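Local coordinates for protein putative N-acetylmuramoyl-L-alanine amidase,autolysin cwp6 (Peptoclostridium difficile, PDB 5J72) that is a cell wall protein that probably cleaves the amide bond between N-acetylmuramoyl residues and L-amino acids with a zinc-dependent amidase domain, and is held to the wall by CWB2 modules, at residues V258-D272 / Q306-L320. Residues are numbered along the deposited sequence; the frame is centred on the assembly and turned at random.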
loop_
_atom_site.group_PDB
_atom_site.type_symbol
_atom_site.label_atom_id
_atom_site.label_comp_id
_atom_site.label_asym_id
_atom_site.label_seq_id
_atom_site.Cartn_x
_atom_site.Cartn_y
_atom_site.Cartn_z
ATOM N N VAL A 258 2.869 -19.368 -16.187
ATOM C CA VAL A 258 3.623 -18.453 -15.369
ATOM C C VAL A 258 4.698 -17.821 -16.286
ATOM O O VAL A 258 5.559 -18.539 -16.788
ATOM C CB VAL A 258 4.248 -19.167 -14.175
ATOM C CG1 VAL A 258 5.345 -18.297 -13.538
ATOM C CG2 VAL A 258 3.151 -19.470 -13.144
ATOM N N ASN A 259 4.635 -16.505 -16.522
ATOM C CA ASN A 259 5.663 -15.878 -17.356
ATOM C C ASN A 259 6.216 -14.592 -16.749
ATOM O O ASN A 259 6.978 -13.892 -17.384
ATOM C CB ASN A 259 5.124 -15.613 -18.736
ATOM C CG ASN A 259 3.909 -14.773 -18.736
ATOM O OD1 ASN A 259 3.584 -14.089 -17.746
ATOM N ND2 ASN A 259 3.126 -14.839 -19.796
ATOM N N LYS A 260 5.842 -14.294 -15.514
ATOM C CA LYS A 260 6.331 -13.109 -14.827
ATOM C C LYS A 260 6.525 -13.475 -13.352
ATOM O O LYS A 260 5.711 -14.243 -12.809
ATOM C CB LYS A 260 5.290 -11.970 -14.962
ATOM C CG LYS A 260 5.403 -10.935 -13.848
ATOM C CD LYS A 260 4.776 -9.543 -14.287
ATOM C CE LYS A 260 3.552 -9.640 -15.133
ATOM N NZ LYS A 260 2.846 -8.290 -15.238
ATOM N N ILE A 261 7.583 -12.983 -12.703
ATOM C CA ILE A 261 7.737 -13.256 -11.288
ATOM C C ILE A 261 8.093 -11.964 -10.552
ATOM O O ILE A 261 8.679 -11.043 -11.109
ATOM C CB ILE A 261 8.811 -14.337 -10.978
ATOM C CG1 ILE A 261 10.197 -13.916 -11.521
ATOM C CG2 ILE A 261 8.351 -15.690 -11.574
ATOM C CD1 ILE A 261 11.284 -14.930 -11.084
ATOM N N TYR A 262 7.674 -11.896 -9.294
ATOM C CA TYR A 262 7.980 -10.798 -8.423
ATOM C C TYR A 262 8.820 -11.447 -7.362
ATOM O O TYR A 262 8.330 -12.279 -6.627
ATOM C CB TYR A 262 6.686 -10.215 -7.791
ATOM C CG TYR A 262 5.822 -9.525 -8.838
ATOM C CD1 TYR A 262 6.062 -8.206 -9.208
ATOM C CD2 TYR A 262 4.776 -10.191 -9.453
ATOM C CE1 TYR A 262 5.273 -7.560 -10.142
ATOM C CE2 TYR A 262 3.985 -9.560 -10.426
ATOM C CZ TYR A 262 4.243 -8.238 -10.758
ATOM O OH TYR A 262 3.526 -7.584 -11.717
ATOM N N ILE A 263 10.114 -11.044 -7.245
ATOM C CA ILE A 263 11.007 -11.685 -6.270
ATOM C C ILE A 263 11.142 -10.869 -4.992
ATOM O O ILE A 263 11.254 -9.617 -5.039
ATOM C CB ILE A 263 12.395 -11.813 -6.955
ATOM C CG1 ILE A 263 12.290 -12.779 -8.147
ATOM C CG2 ILE A 263 13.413 -12.309 -5.947
ATOM C CD1 ILE A 263 13.531 -12.691 -9.087
ATOM N N ALA A 264 11.143 -11.530 -3.864
ATOM C CA ALA A 264 11.406 -10.865 -2.577
ATOM C C ALA A 264 12.343 -11.804 -1.783
ATOM O O ALA A 264 12.398 -13.024 -2.064
ATOM C CB ALA A 264 10.113 -10.649 -1.761
ATOM N N ASN A 265 13.070 -11.234 -0.800
ATOM C CA ASN A 265 13.960 -12.047 0.043
ATOM C C ASN A 265 13.049 -12.808 1.026
ATOM O O ASN A 265 12.307 -12.188 1.736
ATOM C CB ASN A 265 14.967 -11.134 0.749
ATOM C CG ASN A 265 15.982 -11.947 1.506
ATOM O OD1 ASN A 265 15.592 -12.760 2.357
ATOM N ND2 ASN A 265 17.287 -11.786 1.240
ATOM N N GLY A 266 13.097 -14.157 1.008
ATOM C CA GLY A 266 12.209 -14.978 1.827
ATOM C C GLY A 266 12.202 -14.646 3.289
ATOM O O GLY A 266 11.144 -14.491 3.891
ATOM N N TYR A 267 13.411 -14.548 3.908
ATOM C CA TYR A 267 13.458 -14.309 5.340
ATOM C C TYR A 267 13.746 -12.847 5.686
ATOM O O TYR A 267 13.386 -12.391 6.776
ATOM C CB TYR A 267 14.518 -15.248 6.009
ATOM C CG TYR A 267 13.994 -16.665 6.076
ATOM C CD1 TYR A 267 13.269 -17.107 7.173
ATOM C CD2 TYR A 267 14.192 -17.554 5.022
ATOM C CE1 TYR A 267 12.753 -18.397 7.220
ATOM C CE2 TYR A 267 13.677 -18.843 5.061
ATOM C CZ TYR A 267 12.960 -19.256 6.162
ATOM O OH TYR A 267 12.448 -20.529 6.203
ATOM N N ALA A 268 14.363 -12.097 4.786
ATOM C CA ALA A 268 14.617 -10.718 5.172
ATOM C C ALA A 268 13.663 -9.754 4.449
ATOM O O ALA A 268 13.745 -8.554 4.697
ATOM C CB ALA A 268 16.061 -10.341 4.820
ATOM N N GLY A 269 12.747 -10.250 3.561
ATOM C CA GLY A 269 11.875 -9.315 2.861
ATOM C C GLY A 269 10.417 -9.668 2.970
ATOM O O GLY A 269 9.686 -9.682 1.974
ATOM N N GLU A 270 9.990 -9.974 4.189
ATOM C CA GLU A 270 8.595 -10.321 4.420
ATOM C C GLU A 270 7.689 -9.149 4.000
ATOM O O GLU A 270 6.657 -9.374 3.361
ATOM C CB GLU A 270 8.377 -10.647 5.905
ATOM C CG GLU A 270 8.993 -11.995 6.281
ATOM C CD GLU A 270 8.812 -12.348 7.789
ATOM O OE1 GLU A 270 9.290 -13.435 8.197
ATOM O OE2 GLU A 270 8.178 -11.563 8.538
ATOM N N TYR A 271 8.062 -7.889 4.392
ATOM C CA TYR A 271 7.236 -6.743 4.009
ATOM C C TYR A 271 7.421 -6.436 2.538
ATOM O O TYR A 271 6.533 -5.854 1.944
ATOM C CB TYR A 271 7.550 -5.509 4.860
ATOM C CG TYR A 271 6.736 -5.572 6.128
ATOM C CD1 TYR A 271 7.247 -6.168 7.281
ATOM C CD2 TYR A 271 5.449 -5.056 6.176
ATOM C CE1 TYR A 271 6.503 -6.233 8.445
ATOM C CE2 TYR A 271 4.685 -5.133 7.343
ATOM C CZ TYR A 271 5.221 -5.715 8.474
ATOM O OH TYR A 271 4.497 -5.792 9.641
ATOM N N ASP A 272 8.526 -6.823 1.922
ATOM C CA ASP A 272 8.649 -6.633 0.472
ATOM C C ASP A 272 7.601 -7.547 -0.217
ATOM O O ASP A 272 6.889 -7.142 -1.158
ATOM C CB ASP A 272 10.069 -7.048 0.030
ATOM C CG ASP A 272 11.099 -6.061 0.535
ATOM O OD1 ASP A 272 10.828 -4.828 0.483
ATOM O OD2 ASP A 272 12.173 -6.503 1.015
ATOM N N GLN A 306 10.622 -22.063 -17.687
ATOM C CA GLN A 306 9.340 -21.377 -17.890
ATOM C C GLN A 306 9.343 -20.366 -19.001
ATOM O O GLN A 306 8.268 -19.948 -19.413
ATOM C CB GLN A 306 8.920 -20.640 -16.610
ATOM C CG GLN A 306 8.383 -21.580 -15.585
ATOM C CD GLN A 306 7.161 -22.272 -16.162
ATOM O OE1 GLN A 306 7.143 -23.479 -16.276
ATOM N NE2 GLN A 306 6.108 -21.516 -16.587
ATOM N N GLY A 307 10.515 -19.954 -19.508
ATOM C CA GLY A 307 10.525 -18.912 -20.528
ATOM C C GLY A 307 9.927 -17.609 -19.989
ATOM O O GLY A 307 9.020 -17.032 -20.590
ATOM N N LEU A 308 10.421 -17.154 -18.846
ATOM C CA LEU A 308 9.912 -15.914 -18.239
ATOM C C LEU A 308 10.021 -14.697 -19.147
ATOM O O LEU A 308 11.060 -14.486 -19.824
ATOM C CB LEU A 308 10.713 -15.596 -17.008
ATOM C CG LEU A 308 10.618 -16.623 -15.933
ATOM C CD1 LEU A 308 11.602 -16.271 -14.821
ATOM C CD2 LEU A 308 9.148 -16.649 -15.423
ATOM N N GLU A 309 8.974 -13.900 -19.167
ATOM C CA GLU A 309 8.998 -12.676 -19.916
ATOM C C GLU A 309 9.514 -11.547 -19.042
ATOM O O GLU A 309 10.221 -10.682 -19.551
ATOM C CB GLU A 309 7.597 -12.383 -20.393
ATOM C CG GLU A 309 7.197 -13.481 -21.375
ATOM C CD GLU A 309 5.842 -13.272 -22.021
ATOM O OE1 GLU A 309 5.159 -12.261 -21.704
ATOM O OE2 GLU A 309 5.452 -14.143 -22.854
ATOM N N GLU A 310 9.207 -11.557 -17.729
ATOM C CA GLU A 310 9.566 -10.424 -16.873
ATOM C C GLU A 310 9.852 -10.861 -15.476
ATOM O O GLU A 310 9.220 -11.795 -15.024
ATOM C CB GLU A 310 8.377 -9.399 -16.756
ATOM C CG GLU A 310 7.983 -8.701 -18.045
ATOM C CD GLU A 310 6.612 -8.039 -17.932
ATOM O OE1 GLU A 310 5.820 -8.179 -18.877
ATOM O OE2 GLU A 310 6.334 -7.385 -16.907
ATOM N N ALA A 311 10.845 -10.223 -14.808
ATOM C CA ALA A 311 11.159 -10.483 -13.401
ATOM C C ALA A 311 11.297 -9.117 -12.725
ATOM O O ALA A 311 11.944 -8.206 -13.266
ATOM C CB ALA A 311 12.447 -11.262 -13.250
ATOM N N TYR A 312 10.712 -8.965 -11.557
ATOM C CA TYR A 312 10.800 -7.730 -10.788
ATOM C C TYR A 312 11.424 -8.068 -9.486
ATOM O O TYR A 312 11.270 -9.181 -9.025
ATOM C CB TYR A 312 9.416 -7.110 -10.539
ATOM C CG TYR A 312 8.799 -6.611 -11.812
ATOM C CD1 TYR A 312 8.005 -7.443 -12.593
ATOM C CD2 TYR A 312 9.048 -5.314 -12.272
ATOM C CE1 TYR A 312 7.471 -7.013 -13.798
ATOM C CE2 TYR A 312 8.517 -4.872 -13.489
ATOM C CZ TYR A 312 7.736 -5.726 -14.240
ATOM O OH TYR A 312 7.227 -5.335 -15.452
ATOM N N TYR A 313 12.182 -7.136 -8.903
ATOM C CA TYR A 313 12.866 -7.355 -7.623
ATOM C C TYR A 313 12.345 -6.368 -6.605
ATOM O O TYR A 313 12.557 -5.154 -6.770
ATOM C CB TYR A 313 14.397 -7.141 -7.820
ATOM C CG TYR A 313 14.910 -7.917 -9.008
ATOM C CD1 TYR A 313 15.282 -9.261 -8.884
ATOM C CD2 TYR A 313 14.998 -7.329 -10.266
ATOM C CE1 TYR A 313 15.719 -9.984 -9.988
ATOM C CE2 TYR A 313 15.426 -8.050 -11.368
ATOM C CZ TYR A 313 15.779 -9.377 -11.226
ATOM O OH TYR A 313 16.156 -10.117 -12.331
ATOM N N ILE A 314 11.715 -6.840 -5.539
ATOM C CA ILE A 314 11.156 -5.945 -4.547
ATOM C C ILE A 314 12.076 -5.983 -3.353
ATOM O O ILE A 314 12.139 -7.004 -2.689
ATOM C CB ILE A 314 9.697 -6.397 -4.102
ATOM C CG1 ILE A 314 8.826 -6.706 -5.353
ATOM C CG2 ILE A 314 9.017 -5.308 -3.212
ATOM C CD1 ILE A 314 8.703 -5.549 -6.402
ATOM N N GLY A 315 12.791 -4.910 -3.072
ATOM C CA GLY A 315 13.740 -4.945 -1.961
ATOM C C GLY A 315 15.018 -4.207 -2.369
ATOM O O GLY A 315 15.324 -4.142 -3.558
ATOM N N GLY A 316 15.759 -3.657 -1.399
ATOM C CA GLY A 316 17.004 -2.948 -1.712
ATOM C C GLY A 316 18.160 -3.922 -1.904
ATOM O O GLY A 316 17.995 -5.145 -1.849
ATOM N N SER A 317 19.360 -3.353 -2.135
ATOM C CA SER A 317 20.629 -4.058 -2.380
ATOM C C SER A 317 21.010 -5.023 -1.282
ATOM O O SER A 317 21.621 -6.058 -1.550
ATOM C CB SER A 317 21.762 -3.026 -2.501
ATOM O OG SER A 317 21.554 -2.470 -3.781
ATOM N N GLN A 318 20.672 -4.692 -0.066
ATOM C CA GLN A 318 20.976 -5.546 1.049
ATOM C C GLN A 318 20.067 -6.748 1.110
ATOM O O GLN A 318 20.397 -7.704 1.823
ATOM C CB GLN A 318 20.827 -4.797 2.380
ATOM C CG GLN A 318 20.558 -3.298 2.256
ATOM C CD GLN A 318 19.196 -2.963 1.647
ATOM O OE1 GLN A 318 19.131 -2.502 0.531
ATOM N NE2 GLN A 318 18.087 -3.196 2.362
ATOM N N SER A 319 18.897 -6.718 0.418
ATOM C CA SER A 319 17.991 -7.877 0.446
ATOM C C SER A 319 18.119 -8.703 -0.782
ATOM O O SER A 319 17.986 -9.909 -0.700
ATOM C CB SER A 319 16.539 -7.414 0.563
ATOM O OG SER A 319 16.367 -6.798 1.823
ATOM N N LEU A 320 18.324 -8.037 -1.956
ATOM C CA LEU A 320 18.468 -8.696 -3.263
ATOM C C LEU A 320 19.635 -8.005 -3.895
ATOM O O LEU A 320 19.518 -6.842 -4.282
ATOM C CB LEU A 320 17.180 -8.484 -4.107
ATOM C CG LEU A 320 15.953 -9.172 -3.446
ATOM C CD1 LEU A 320 14.693 -8.771 -4.249
ATOM C CD2 LEU A 320 16.156 -10.743 -3.448
HETATM O O HOH W 1 5.502 -19.677 -19.374
HETATM O O HOH W 2 13.235 -8.447 -0.515
HETATM O O HOH W 3 14.457 -4.982 1.540
#
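Asn259 O is gripped by two consecutive amides, Glu309 N at 2.7 Å and Glu310 N at 3.2 Å, where the chain turns a corner at Glu309. From there strands 260-265 and 310-314 run parallel, their directions differing by 22°, with backbone bonds continuing to Ile314 N on Ile263 O. Before the strands, Gln306 NE2 meets a lone pair of Val258 O at 3.0 Å, and a water joins that oxygen to Gln306 O. Beyond them, Asn265 ND2 donates almost straight to a lone pair of Ser319 O at 2.8 Å; CG anti to the backbone N (chi1 -174°) carries the amide across, while OD1 accepts from Ala268 N in an Asx motif. A second water ties Asn265 N, Asp272 OD2 and Ile314 O together. On one face the Tyr262 and Tyr312 rings lie near parallel (18°) but slid apart, centroids 5.3 Å away. Tyr312 OH donates to Glu310 OE2 at 2.7 Å, and Lys260 CD touches the Tyr312 ring edge; Lys260 NZ forms a long salt bridge to Glu310 OE2, while its stronger partner is Asp283. On the other face Ile263 CD1 packs 3.6 Å from Tyr313 CE1. Both segments belong to a CWB2 domain, and strands 260-265 and 308-314 are the central pair of a four-stranded parallel sheet, with 287-290 and 334-341 outermost; helix 270-283 packs against Tyr262, and helix 322-329 covers Ile263 and Tyr313.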